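Local coordinates for ribonucleoside-diphosphate reductase (Pseudomonas aeruginosa, PDB 5IM3), which probably supplies the building blocks of DNA by reducing ribonucleoside diphosphates to deoxyribonucleotides, under allosteric control by nucleotides such as dATP, at residues A[368-373]-A[639-644]; A[599-604]-A[646-651]; A[355-360]-A[772-777]; A[345-350]-A[628-633]; A[323-328]-A[363-368]. All blocks are in the same frame, centred on the assembly; numbering follows the deposited sequence.

Contact 1 of 5, residues A[368-373]-A[639-644]; sequences PQLSSC and DINYYS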
# COMPACT_ATOMS: atom_id res chain seq x y z
N PRO A 368 14.43 -5.21 -56.18
CA PRO A 368 13.27 -5.22 -55.28
C PRO A 368 13.54 -5.99 -54.00
O PRO A 368 13.93 -7.16 -54.03
CB PRO A 368 12.19 -5.91 -56.12
CG PRO A 368 12.96 -6.81 -57.04
CD PRO A 368 14.29 -6.16 -57.30
N GLN A 369 13.31 -5.33 -52.87
CA GLN A 369 13.33 -5.99 -51.56
C GLN A 369 11.93 -6.55 -51.32
O GLN A 369 11.05 -5.88 -50.78
CB GLN A 369 13.75 -5.01 -50.47
CG GLN A 369 13.80 -5.62 -49.08
CD GLN A 369 15.22 -5.92 -48.63
OE1 GLN A 369 16.14 -6.06 -49.44
NE2 GLN A 369 15.40 -6.01 -47.31
N LEU A 370 11.73 -7.81 -51.72
CA LEU A 370 10.42 -8.46 -51.60
C LEU A 370 10.21 -9.14 -50.26
O LEU A 370 9.06 -9.39 -49.88
CB LEU A 370 10.25 -9.49 -52.72
CG LEU A 370 10.33 -8.94 -54.14
CD1 LEU A 370 10.11 -10.04 -55.16
CD2 LEU A 370 9.34 -7.81 -54.35
N SER A 371 11.28 -9.44 -49.53
CA SER A 371 11.19 -10.02 -48.20
C SER A 371 12.05 -9.20 -47.25
O SER A 371 13.17 -8.81 -47.61
CB SER A 371 11.64 -11.48 -48.19
OG SER A 371 10.90 -12.25 -49.12
N SER A 372 11.54 -8.95 -46.05
CA SER A 372 12.24 -8.08 -45.11
C SER A 372 12.26 -8.66 -43.70
O SER A 372 12.29 -7.92 -42.72
CB SER A 372 11.60 -6.69 -45.09
OG SER A 372 10.26 -6.75 -44.63
N CYS A 373 12.25 -10.00 -43.59
CA CYS A 373 12.21 -10.72 -42.32
C CYS A 373 13.33 -11.75 -42.31
O CYS A 373 13.42 -12.57 -43.23
CB CYS A 373 10.84 -11.41 -42.15
SG CYS A 373 10.68 -12.70 -40.84
N ASP A 639 13.08 -16.01 -56.11
CA ASP A 639 13.96 -15.77 -57.25
C ASP A 639 14.10 -14.29 -57.57
O ASP A 639 15.18 -13.86 -58.00
CB ASP A 639 13.45 -16.52 -58.48
CG ASP A 639 13.34 -18.02 -58.25
OD1 ASP A 639 14.16 -18.57 -57.48
OD2 ASP A 639 12.44 -18.64 -58.85
N ILE A 640 13.04 -13.51 -57.39
CA ILE A 640 13.07 -12.11 -57.77
C ILE A 640 13.75 -11.26 -56.70
O ILE A 640 14.35 -10.22 -57.01
CB ILE A 640 11.64 -11.60 -58.05
CG1 ILE A 640 10.90 -12.57 -58.99
CG2 ILE A 640 11.68 -10.21 -58.64
CD1 ILE A 640 11.67 -12.91 -60.25
N ASN A 641 13.66 -11.68 -55.45
CA ASN A 641 14.17 -10.88 -54.34
C ASN A 641 15.63 -10.52 -54.54
O ASN A 641 16.45 -11.39 -54.88
CB ASN A 641 13.98 -11.64 -53.03
CG ASN A 641 14.19 -10.78 -51.81
OD1 ASN A 641 13.41 -9.87 -51.54
ND2 ASN A 641 15.24 -11.07 -51.06
N TYR A 642 15.96 -9.25 -54.37
CA TYR A 642 17.34 -8.79 -54.42
C TYR A 642 17.98 -8.95 -53.05
O TYR A 642 17.45 -8.47 -52.05
CB TYR A 642 17.44 -7.33 -54.88
CG TYR A 642 18.86 -6.81 -54.86
CD1 TYR A 642 19.75 -7.16 -55.87
CD2 TYR A 642 19.31 -6.00 -53.83
CE1 TYR A 642 21.05 -6.70 -55.86
CE2 TYR A 642 20.62 -5.53 -53.81
CZ TYR A 642 21.48 -5.89 -54.83
OH TYR A 642 22.78 -5.42 -54.81
N TYR A 643 19.13 -9.63 -53.01
CA TYR A 643 19.77 -10.02 -51.76
C TYR A 643 20.97 -9.13 -51.48
O TYR A 643 21.85 -8.98 -52.34
CB TYR A 643 20.18 -11.49 -51.81
CG TYR A 643 19.01 -12.43 -51.93
CD1 TYR A 643 18.35 -12.88 -50.79
CD2 TYR A 643 18.55 -12.86 -53.17
CE1 TYR A 643 17.27 -13.74 -50.88
CE2 TYR A 643 17.48 -13.72 -53.28
CZ TYR A 643 16.84 -14.16 -52.13
OH TYR A 643 15.76 -15.01 -52.21
N SER A 644 21.02 -8.57 -50.27
CA SER A 644 22.12 -7.73 -49.83
C SER A 644 23.25 -8.54 -49.21
O SER A 644 24.42 -8.27 -49.50
CB SER A 644 21.61 -6.70 -48.80
OG SER A 644 20.56 -5.91 -49.33

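Contact 2 of 5, residues A[599-604]-A[646-651]; sequences IAVCNL and PQAQNS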
# COMPACT_ATOMS: atom_id res chain seq x y z
N ILE A 599 21.43 -17.07 -43.33
CA ILE A 599 20.48 -16.16 -42.69
C ILE A 599 19.12 -16.48 -43.30
O ILE A 599 18.89 -16.25 -44.49
CB ILE A 599 20.89 -14.70 -42.90
CG1 ILE A 599 22.11 -14.38 -42.02
CG2 ILE A 599 19.73 -13.76 -42.59
CD1 ILE A 599 22.69 -12.99 -42.21
N ALA A 600 18.21 -17.02 -42.48
CA ALA A 600 16.91 -17.42 -42.99
C ALA A 600 16.08 -16.20 -43.36
O ALA A 600 16.14 -15.15 -42.71
CB ALA A 600 16.17 -18.25 -41.94
N VAL A 601 15.30 -16.33 -44.44
CA VAL A 601 14.50 -15.25 -44.99
C VAL A 601 13.04 -15.68 -44.97
O VAL A 601 12.71 -16.78 -45.44
CB VAL A 601 14.94 -14.89 -46.42
CG1 VAL A 601 14.28 -13.59 -46.87
CG2 VAL A 601 16.45 -14.80 -46.52
N CYS A 602 12.17 -14.82 -44.45
CA CYS A 602 10.74 -15.09 -44.40
C CYS A 602 10.06 -14.44 -45.60
O CYS A 602 10.06 -13.21 -45.73
CB CYS A 602 10.10 -14.59 -43.11
SG CYS A 602 11.24 -14.46 -41.70
N ASN A 603 9.48 -15.26 -46.47
CA ASN A 603 8.76 -14.79 -47.65
C ASN A 603 7.27 -15.08 -47.41
O ASN A 603 6.87 -16.25 -47.35
CB ASN A 603 9.29 -15.48 -48.91
CG ASN A 603 10.81 -15.66 -48.87
OD1 ASN A 603 11.57 -14.70 -49.02
ND2 ASN A 603 11.25 -16.90 -48.67
N LEU A 604 6.47 -14.02 -47.26
CA LEU A 604 5.18 -14.12 -46.59
C LEU A 604 4.04 -13.56 -47.43
O LEU A 604 4.21 -12.63 -48.22
CB LEU A 604 5.20 -13.36 -45.25
CG LEU A 604 6.27 -13.80 -44.26
CD1 LEU A 604 6.23 -12.89 -43.02
CD2 LEU A 604 6.08 -15.26 -43.88
N PRO A 646 25.06 -12.32 -48.65
CA PRO A 646 25.06 -13.56 -49.45
C PRO A 646 24.48 -14.76 -48.72
O PRO A 646 23.93 -15.65 -49.38
CB PRO A 646 26.54 -13.75 -49.79
CG PRO A 646 27.26 -13.11 -48.65
CD PRO A 646 26.42 -11.94 -48.23
N GLN A 647 24.59 -14.82 -47.40
CA GLN A 647 24.06 -15.96 -46.67
C GLN A 647 22.53 -15.95 -46.60
O GLN A 647 21.94 -16.98 -46.25
CB GLN A 647 24.65 -16.03 -45.26
CG GLN A 647 24.66 -14.70 -44.52
CD GLN A 647 26.03 -14.05 -44.50
OE1 GLN A 647 26.65 -13.86 -45.54
NE2 GLN A 647 26.51 -13.70 -43.31
N ALA A 648 21.89 -14.83 -46.93
CA ALA A 648 20.43 -14.82 -47.04
C ALA A 648 19.99 -15.39 -48.38
O ALA A 648 19.04 -16.17 -48.45
CB ALA A 648 19.90 -13.40 -46.85
N GLN A 649 20.70 -15.03 -49.45
CA GLN A 649 20.47 -15.67 -50.74
C GLN A 649 20.75 -17.17 -50.65
O GLN A 649 19.99 -17.98 -51.19
CB GLN A 649 21.36 -15.03 -51.80
CG GLN A 649 21.28 -15.69 -53.16
CD GLN A 649 22.24 -15.07 -54.14
OE1 GLN A 649 22.06 -13.93 -54.56
NE2 GLN A 649 23.27 -15.82 -54.51
N ASN A 650 21.83 -17.54 -49.97
CA ASN A 650 22.21 -18.95 -49.87
C ASN A 650 21.09 -19.79 -49.27
O ASN A 650 20.75 -20.86 -49.79
CB ASN A 650 23.49 -19.08 -49.05
CG ASN A 650 24.00 -20.50 -48.99
OD1 ASN A 650 23.99 -21.22 -49.99
ND2 ASN A 650 24.43 -20.93 -47.81
N SER A 651 20.50 -19.33 -48.16
CA SER A 651 19.48 -20.13 -47.49
C SER A 651 18.17 -20.15 -48.29
O SER A 651 17.48 -21.17 -48.33
CB SER A 651 19.22 -19.59 -46.09
OG SER A 651 18.48 -18.39 -46.15
O HOH W 1 15.64 -18.67 -46.11

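Contact 3 of 5, residues A[355-360]-A[772-777]; sequences SSTPTL and TATIAN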
# COMPACT_ATOMS: atom_id res chain seq x y z
N SER A 355 -0.13 -10.16 -50.93
CA SER A 355 1.29 -10.29 -50.66
C SER A 355 1.67 -9.45 -49.45
O SER A 355 0.95 -8.54 -49.04
CB SER A 355 2.10 -9.87 -51.88
OG SER A 355 1.69 -10.59 -53.04
N SER A 356 2.83 -9.77 -48.88
CA SER A 356 3.31 -9.04 -47.72
C SER A 356 3.61 -7.59 -48.09
O SER A 356 3.76 -7.23 -49.26
CB SER A 356 4.57 -9.70 -47.16
OG SER A 356 5.60 -9.70 -48.13
N THR A 357 3.72 -6.76 -47.06
CA THR A 357 4.03 -5.34 -47.24
C THR A 357 5.26 -5.09 -48.10
O THR A 357 5.19 -4.24 -49.00
CB THR A 357 4.18 -4.71 -45.84
OG1 THR A 357 2.88 -4.37 -45.34
CG2 THR A 357 5.05 -3.46 -45.87
N PRO A 358 6.40 -5.76 -47.89
CA PRO A 358 7.56 -5.46 -48.76
C PRO A 358 7.33 -5.86 -50.21
O PRO A 358 7.79 -5.14 -51.11
CB PRO A 358 8.70 -6.26 -48.11
CG PRO A 358 8.04 -7.32 -47.33
CD PRO A 358 6.74 -6.73 -46.84
N THR A 359 6.66 -6.97 -50.47
CA THR A 359 6.35 -7.33 -51.85
C THR A 359 5.49 -6.27 -52.50
O THR A 359 5.81 -5.76 -53.58
CB THR A 359 5.66 -8.70 -51.91
OG1 THR A 359 6.58 -9.72 -51.50
CG2 THR A 359 5.19 -9.01 -53.32
N LEU A 360 4.39 -5.89 -51.84
CA LEU A 360 3.52 -4.85 -52.37
C LEU A 360 4.29 -3.57 -52.69
O LEU A 360 4.01 -2.91 -53.69
CB LEU A 360 2.40 -4.55 -51.38
CG LEU A 360 1.34 -5.64 -51.21
CD1 LEU A 360 0.34 -5.21 -50.16
CD2 LEU A 360 0.65 -5.94 -52.53
N THR A 772 -0.83 -9.03 -39.78
CA THR A 772 -1.29 -8.55 -41.07
C THR A 772 -1.86 -7.15 -40.95
O THR A 772 -2.86 -6.80 -41.59
CB THR A 772 -2.35 -9.48 -41.66
OG1 THR A 772 -3.52 -9.46 -40.83
CG2 THR A 772 -1.83 -10.91 -41.77
N ALA A 773 -1.24 -6.32 -40.10
CA ALA A 773 -1.76 -4.98 -39.82
C ALA A 773 -2.18 -4.25 -41.09
O ALA A 773 -3.35 -3.92 -41.28
CB ALA A 773 -0.70 -4.18 -39.07
N THR A 774 -1.22 -4.00 -41.99
CA THR A 774 -1.51 -3.17 -43.15
C THR A 774 -2.41 -3.89 -44.15
O THR A 774 -3.40 -3.32 -44.63
CB THR A 774 -0.20 -2.74 -43.82
OG1 THR A 774 0.60 -2.01 -42.87
CG2 THR A 774 -0.48 -1.84 -45.02
N ILE A 775 -2.09 -5.14 -44.48
CA ILE A 775 -2.79 -5.81 -45.58
C ILE A 775 -4.21 -6.20 -45.20
O ILE A 775 -5.06 -6.35 -46.08
CB ILE A 775 -2.00 -7.04 -46.06
CG1 ILE A 775 -1.82 -8.07 -44.94
CG2 ILE A 775 -0.64 -6.61 -46.61
CD1 ILE A 775 -1.10 -9.34 -45.39
N ALA A 776 -4.50 -6.38 -43.91
CA ALA A 776 -5.89 -6.54 -43.49
C ALA A 776 -6.66 -5.23 -43.66
O ALA A 776 -7.82 -5.24 -44.09
CB ALA A 776 -5.95 -7.02 -42.03
N ASN A 777 -6.03 -4.10 -43.32
CA ASN A 777 -6.65 -2.81 -43.57
C ASN A 777 -6.86 -2.56 -45.06
O ASN A 777 -7.86 -1.97 -45.47
CB ASN A 777 -5.80 -1.69 -42.96
CG ASN A 777 -5.84 -1.68 -41.45
OD1 ASN A 777 -6.34 -2.61 -40.82
ND2 ASN A 777 -5.30 -0.62 -40.86

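Contact 4 of 5, residues A[345-350]-A[628-633]; sequences YNLLSS and KTAVRM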
# COMPACT_ATOMS: atom_id res chain seq x y z
N TYR A 345 -2.57 -10.83 -60.85
CA TYR A 345 -3.35 -9.60 -60.70
C TYR A 345 -4.77 -9.91 -60.23
O TYR A 345 -5.30 -9.21 -59.37
CB TYR A 345 -3.39 -8.84 -62.03
CG TYR A 345 -4.54 -7.86 -62.11
CD1 TYR A 345 -4.47 -6.62 -61.50
CD2 TYR A 345 -5.70 -8.20 -62.79
CE1 TYR A 345 -5.53 -5.73 -61.57
CE2 TYR A 345 -6.76 -7.32 -62.87
CZ TYR A 345 -6.67 -6.09 -62.26
OH TYR A 345 -7.74 -5.22 -62.34
N ASN A 346 -5.39 -10.95 -60.79
CA ASN A 346 -6.74 -11.30 -60.39
C ASN A 346 -6.79 -11.71 -58.93
O ASN A 346 -7.75 -11.37 -58.21
CB ASN A 346 -7.27 -12.43 -61.28
CG ASN A 346 -7.62 -11.96 -62.67
OD1 ASN A 346 -7.96 -10.79 -62.88
ND2 ASN A 346 -7.52 -12.86 -63.64
N LEU A 347 -5.78 -12.43 -58.45
CA LEU A 347 -5.77 -12.85 -57.06
C LEU A 347 -5.62 -11.65 -56.12
O LEU A 347 -6.27 -11.59 -55.07
CB LEU A 347 -4.64 -13.85 -56.82
CG LEU A 347 -4.74 -14.65 -55.52
CD1 LEU A 347 -5.91 -15.63 -55.59
CD2 LEU A 347 -3.45 -15.37 -55.21
N LEU A 348 -4.77 -10.69 -56.49
CA LEU A 348 -4.52 -9.54 -55.63
C LEU A 348 -5.68 -8.55 -55.65
O LEU A 348 -6.18 -8.15 -54.59
CB LEU A 348 -3.22 -8.85 -56.06
CG LEU A 348 -1.92 -9.62 -55.79
CD1 LEU A 348 -0.75 -8.92 -56.46
CD2 LEU A 348 -1.67 -9.76 -54.30
N SER A 349 -6.12 -8.14 -56.84
CA SER A 349 -7.14 -7.11 -56.96
C SER A 349 -8.49 -7.55 -56.40
O SER A 349 -9.32 -6.69 -56.08
CB SER A 349 -7.30 -6.71 -58.43
OG SER A 349 -7.64 -7.83 -59.23
N SER A 350 -8.74 -8.85 -56.29
CA SER A 350 -9.98 -9.36 -55.71
C SER A 350 -9.92 -9.48 -54.19
O SER A 350 -10.95 -9.77 -53.57
CB SER A 350 -10.31 -10.73 -56.30
OG SER A 350 -9.38 -11.70 -55.85
N LYS A 628 -3.23 -22.38 -54.43
CA LYS A 628 -2.32 -22.80 -55.49
C LYS A 628 -1.58 -21.60 -56.08
O LYS A 628 -0.37 -21.65 -56.30
CB LYS A 628 -3.07 -23.55 -56.58
CG LYS A 628 -3.39 -25.00 -56.25
CD LYS A 628 -4.03 -25.70 -57.43
CE LYS A 628 -4.01 -27.21 -57.28
NZ LYS A 628 -4.43 -27.90 -58.53
N THR A 629 -2.31 -20.51 -56.35
CA THR A 629 -1.67 -19.33 -56.92
C THR A 629 -0.84 -18.59 -55.89
O THR A 629 0.19 -18.02 -56.23
CB THR A 629 -2.73 -18.41 -57.52
OG1 THR A 629 -3.43 -19.10 -58.56
CG2 THR A 629 -2.09 -17.15 -58.11
N ALA A 630 -1.29 -18.58 -54.63
CA ALA A 630 -0.54 -17.92 -53.57
C ALA A 630 0.84 -18.54 -53.41
O ALA A 630 1.86 -17.83 -53.36
CB ALA A 630 -1.31 -17.99 -52.26
N VAL A 631 0.91 -19.87 -53.33
CA VAL A 631 2.19 -20.55 -53.14
C VAL A 631 3.12 -20.26 -54.30
O VAL A 631 4.32 -20.03 -54.12
CB VAL A 631 1.97 -22.06 -52.94
CG1 VAL A 631 3.31 -22.80 -52.89
CG2 VAL A 631 1.17 -22.32 -51.67
N ARG A 632 2.59 -20.26 -55.53
CA ARG A 632 3.42 -19.96 -56.69
C ARG A 632 4.01 -18.56 -56.59
O ARG A 632 5.21 -18.35 -56.80
CB ARG A 632 2.62 -20.11 -57.98
CG ARG A 632 3.47 -19.98 -59.23
CD ARG A 632 2.63 -20.04 -60.50
NE ARG A 632 3.46 -20.10 -61.70
CZ ARG A 632 3.91 -21.22 -62.25
NH1 ARG A 632 3.61 -22.40 -61.72
NH2 ARG A 632 4.66 -21.17 -63.34
N MET A 633 3.17 -17.57 -56.25
CA MET A 633 3.66 -16.21 -56.09
C MET A 633 4.75 -16.14 -55.03
O MET A 633 5.76 -15.44 -55.20
CB MET A 633 2.51 -15.28 -55.73
CG MET A 633 1.45 -15.17 -56.82
SD MET A 633 -0.03 -14.30 -56.30
CE MET A 633 0.60 -12.66 -55.98

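Contact 5 of 5, residues A[323-328]-A[363-368]; sequences FMRVAM and AGTLRP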
# COMPACT_ATOMS: atom_id res chain seq x y z
N PHE A 323 -1.96 -2.99 -58.48
CA PHE A 323 -2.02 -4.45 -58.38
C PHE A 323 -1.39 -5.10 -59.60
O PHE A 323 -0.78 -6.17 -59.48
CB PHE A 323 -3.47 -4.91 -58.22
CG PHE A 323 -4.06 -4.62 -56.87
CD1 PHE A 323 -3.34 -4.87 -55.71
CD2 PHE A 323 -5.33 -4.09 -56.75
CE1 PHE A 323 -3.87 -4.61 -54.47
CE2 PHE A 323 -5.88 -3.83 -55.51
CZ PHE A 323 -5.14 -4.09 -54.36
N MET A 324 -1.51 -4.48 -60.77
CA MET A 324 -0.92 -5.04 -61.98
C MET A 324 0.60 -4.92 -61.94
O MET A 324 1.31 -5.82 -62.42
CB MET A 324 -1.49 -4.35 -63.22
CG MET A 324 -0.99 -4.90 -64.54
SD MET A 324 -1.36 -6.65 -64.79
CE MET A 324 -3.12 -6.58 -65.11
N ARG A 325 1.13 -3.84 -61.37
CA ARG A 325 2.58 -3.72 -61.23
C ARG A 325 3.14 -4.82 -60.34
O ARG A 325 4.16 -5.43 -60.66
CB ARG A 325 2.97 -2.36 -60.65
CG ARG A 325 4.33 -2.41 -59.92
CD ARG A 325 4.87 -1.06 -59.54
NE ARG A 325 4.15 -0.45 -58.43
CZ ARG A 325 4.36 -0.71 -57.14
NH1 ARG A 325 5.27 -1.60 -56.77
NH2 ARG A 325 3.66 -0.08 -56.22
N VAL A 326 2.49 -5.06 -59.20
CA VAL A 326 2.97 -6.10 -58.29
C VAL A 326 2.92 -7.45 -58.98
O VAL A 326 3.87 -8.25 -58.90
CB VAL A 326 2.15 -6.09 -56.99
CG1 VAL A 326 2.68 -7.13 -56.01
CG2 VAL A 326 2.17 -4.71 -56.36
N ALA A 327 1.82 -7.73 -59.68
CA ALA A 327 1.68 -8.98 -60.41
C ALA A 327 2.78 -9.12 -61.45
O ALA A 327 3.40 -10.18 -61.57
CB ALA A 327 0.30 -9.06 -61.06
N MET A 328 3.03 -8.06 -62.22
CA MET A 328 4.09 -8.10 -63.22
C MET A 328 5.44 -8.32 -62.57
O MET A 328 6.23 -9.17 -63.02
CB MET A 328 4.09 -6.80 -64.03
CG MET A 328 2.89 -6.62 -64.97
SD MET A 328 2.70 -4.93 -65.59
CE MET A 328 4.04 -4.84 -66.77
N ALA A 363 7.82 -4.88 -55.42
CA ALA A 363 7.68 -5.67 -56.63
C ALA A 363 7.51 -4.76 -57.83
O ALA A 363 6.76 -3.78 -57.77
CB ALA A 363 6.50 -6.63 -56.51
N GLY A 364 8.24 -5.05 -58.90
CA GLY A 364 8.18 -4.25 -60.11
C GLY A 364 9.11 -3.06 -60.14
O GLY A 364 9.07 -2.29 -61.11
N THR A 365 9.94 -2.87 -59.11
CA THR A 365 10.91 -1.79 -59.04
C THR A 365 12.33 -2.36 -59.10
O THR A 365 12.55 -3.56 -58.93
CB THR A 365 10.75 -0.97 -57.75
OG1 THR A 365 11.21 -1.74 -56.64
CG2 THR A 365 9.29 -0.58 -57.53
N LEU A 366 13.29 -1.47 -59.33
CA LEU A 366 14.68 -1.87 -59.42
C LEU A 366 15.17 -2.45 -58.10
O LEU A 366 14.86 -1.94 -57.02
CB LEU A 366 15.55 -0.67 -59.82
CG LEU A 366 15.34 -0.14 -61.24
CD1 LEU A 366 15.90 1.27 -61.36
CD2 LEU A 366 16.00 -1.07 -62.25
N ARG A 367 15.97 -3.52 -58.19
CA ARG A 367 16.51 -4.24 -57.04
C ARG A 367 15.44 -4.37 -55.96
O ARG A 367 15.53 -3.70 -54.92
CB ARG A 367 17.76 -3.54 -56.51
CG ARG A 367 18.86 -3.41 -57.56
CD ARG A 367 20.25 -3.28 -56.96
NE ARG A 367 21.29 -3.69 -57.90
CZ ARG A 367 22.58 -3.81 -57.61
NH1 ARG A 367 23.02 -3.55 -56.39
NH2 ARG A 367 23.44 -4.20 -58.54
N PRO A 368 14.43 -5.21 -56.18
CA PRO A 368 13.27 -5.22 -55.28
C PRO A 368 13.54 -5.99 -54.00
O PRO A 368 13.93 -7.16 -54.03
CB PRO A 368 12.19 -5.91 -56.12
CG PRO A 368 12.96 -6.81 -57.04
CD PRO A 368 14.29 -6.16 -57.30

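Contact 1 of 5, residues A[368-373]-A[639-644]
The run from Pro368 to Ser371 lies 82° from the direction of Ile640 to Ser644, and Tyr642 N sends a nearly straight bond of 2.9 Å to Pro368 O. The contact sits at the rim of the ten-stranded alpha-beta barrel: residues 368-373 are the approach to strand 373-377, and residues 639-644 carry the chain off the end of helix 620-640. Asn641, first to leave helical geometry, ties the two together with its side-chain amide. Its oxygen takes two consecutive backbone N-H groups, one nearly end-on from Leu370 N (2.7 Å to OD1) and one from Ser371 N (3.0 Å to OD1) that comes in from above the amide plane. A chi1 of -168° swings CG away from the asparagine's own N and across to the other chain segment, while ND2 lies over one face of the Tyr643 ring, 3.4 Å above its plane and offset toward the rim. Apolar contacts flank this fork. Leu370 CD1 presses on Ile640 CB at 3.6 Å, Pro368 CG rests 4.0 Å from Ile640 CG2, and the proline ring meets the start of the Tyr642 side chain roughly at right angles. Farther along, Ser371 OG bonds Asn603 OD1, and Cys373 is disulfide-linked to Cys602. On the tyrosine side the proline contact runs from Pro368 CD to Tyr642 CB, 4.1 Å.

Contact 2 of 5, residues A[599-604]-A[646-651]
Ile599 leads into barrel strand 600-608 and is clasped by the first turns of helix 646-655, the last helix before the parallel neighbour strand 659-663, so the contact belongs to a beta-alpha-beta crossover of the alpha-beta barrel. Ile599 N donates 3.0 Å to Gln647 O, approaching steeply, 67° above the carbonyl plane. The isoleucine side chain lies obliquely over Gln647, its CD1 3.5 Å from Gln647 CG. Ile599 O is gripped twice: by Ser651 OG, which donates at 2.7 Å, again from above the carbonyl plane, and by a CA-H...O contact of 3.3 Å from Ala648 CA. A chi1 of 74° places the serine hydroxyl between its own backbone N and carbonyl carbon, turned in to the 599-604 segment. Ala600 directs its methyl away from the helix and is held by backbone bonding to Leu375 of the adjacent strand. At Val601 the backbone returns to the helix through a water, which accepts from Val601 N at 2.9 Å and donates to Ser651 OG at 2.9 Å; that hydroxyl therefore serves both Ile599 and, through the water, Val601. The valine side chain points toward the helix and adds the apolar end of the contact, beyond which the chain moves away. Val601 CG2 packs on Ala648, 3.7 Å from Ala648 CB.

Contact 3 of 5, residues A[355-360]-A[772-777]
Thr357 OG1, hydrogen-bonded to Tyr307 OH of helix 297-307, also abuts Thr774 across the contact, at 3.8 Å from Thr774 CB. Here the first turns of two short helices, 357-362 from the all-alpha region and 773-779 from the alpha-beta barrel region, come side by side. The two threonine side chains cross at about a right angle, and their hydroxyls, 4.1 Å apart from Thr357 OG1 to Thr774 OG1, are not bonded to each other. Ile775 supplies the apolar part. With CG1 held between its backbone N and carbonyl carbon (chi1 61°), the beta-branch CG2 is the methyl that reaches the other segment. It touches Ser355 O at 3.5 Å, a carbonyl at the end of strand 353-355, and Leu360 meets the same methyl obliquely. One methyl thus bridges the chain before helix 357-362 and its first turn. Each helix opens with a backbone bond to its N-cap residue: Leu360 N bonds back to Ser356 O at 3.0 Å, and Ala776 N to Thr772 O at 2.9 Å. Thr772, in the N-cap position, does not cap with its side chain; its OG1 takes Ser784 N instead. Met663 of strand 659-663 touches Ile775 as well, tying this corner to the barrel wall. The closest apolar approach between side chains is Leu360 CD1 to Ile775 CG2, 3.9 Å.

Contact 4 of 5, residues A[345-350]-A[628-633]
Leu347 and Thr629 mark the nearest approach of two helices, 345-349 and 628-633, whose axes pass 10.7 Å apart with their N-to-C directions 106° from each other. Leu347 does most of the work, pushing one methyl into the turn of the second helix. Its CD2 touches Thr629 CG2 at 3.7 Å and Met633 SD at 3.7 Å, with Ala630 just behind, 4.5 Å from CD2 to CB. Thr629 and Met633 are one turn apart, so the leucine methyl wedges between successive side chains on the same face, sliding past the threonine in the opposite direction and crossing the methionine obliquely. The bend at the end of Met633 (chi3 64°) folds CE over Leu348, where it sits 4.0 Å from Leu348 CG and equally near both of that residue's methyls. Thr629 meets Leu347 through carbon, CG2 and CB, while its OG1 bonds Glu343. On the far side of the first helix, Ser349 OG donates 2.7 Å to Tyr345 O, which also takes Ser349 N, and the hydroxyl oxygen lies over the centre of the Tyr345 ring. On the second, Arg632 is held by salt bridges to Glu334 and Glu706. The result is a near-perpendicular helix crossing packed with apolar side chains, setting the all-alpha region against helix 620-640, which lies in the beta-alpha-beta crossover between parallel barrel strands 600-608 and 659-663.

Contact 5 of 5, residues A[323-328]-A[363-368]
Arg325 NH1 donates to Ala363 O at 2.8 Å, with the acceptor at the edge of the guanidinium group and only 12° out of its plane. The nitrogen lies nearly along the C=O axis, although the N-H itself is bent. The aliphatic part of the arginine crowds the same oxygen, CG coming within 3.5 Å of Ala363 O. A folded chain makes this possible: the bend at chi3 (73°) turns the head group so that its NH1 edge meets the carbonyl oxygen, instead of letting it extend from helix 319-330. One residue on, Val326 CG1 packs against Ala363 CB at 3.9 Å. Gly364 passes beside the helix, its CA 4.2 Å from Arg325 O, with a positive phi of 87° that glycine adopts readily, and its backbone bonds to Asp272. Thr365 CG2 stands 4.2 Å from Arg325 NH1. In the next shell, Glu317 forms a salt bridge with Arg325 NE, which, with the NH1 bond, would restrict rotation of the head group, while Thr365 OG1 bonds Asn362 O and holds the turn that follows helix 357-362. Phe323, Met324 and Ala327 take the other face of the helix, against helix 337-349. A buried positive charge is therefore answered by a carboxylate and by a carbonyl just past a helix C-terminus, where the partial negative charge of the helix end would be expected to favour it.

In the fold
Contacts 2 to 5 are buried; contact 1, at the barrel rim, is only partly buried and the richest in cross-segment hydrogen bonds. Contacts 1 and 4 use different parts of helix 620-640, polar at its C-terminal exit and apolar midway. Contacts 1 and 2 are joined by the Cys373-Cys602 disulfide, consistent with the redox-active cysteine pair of class I reductases. Contact 3 rests on methyl contacts and contact 4 on methyl and thioether packing; they meet at Ser355, whose OG faces Leu348 and Met633. Contact 5 places a charged group beside the loop that continues, through shared Pro368, into contact 1, and its helix 319-330 packs on helix 337-349 of contact 4.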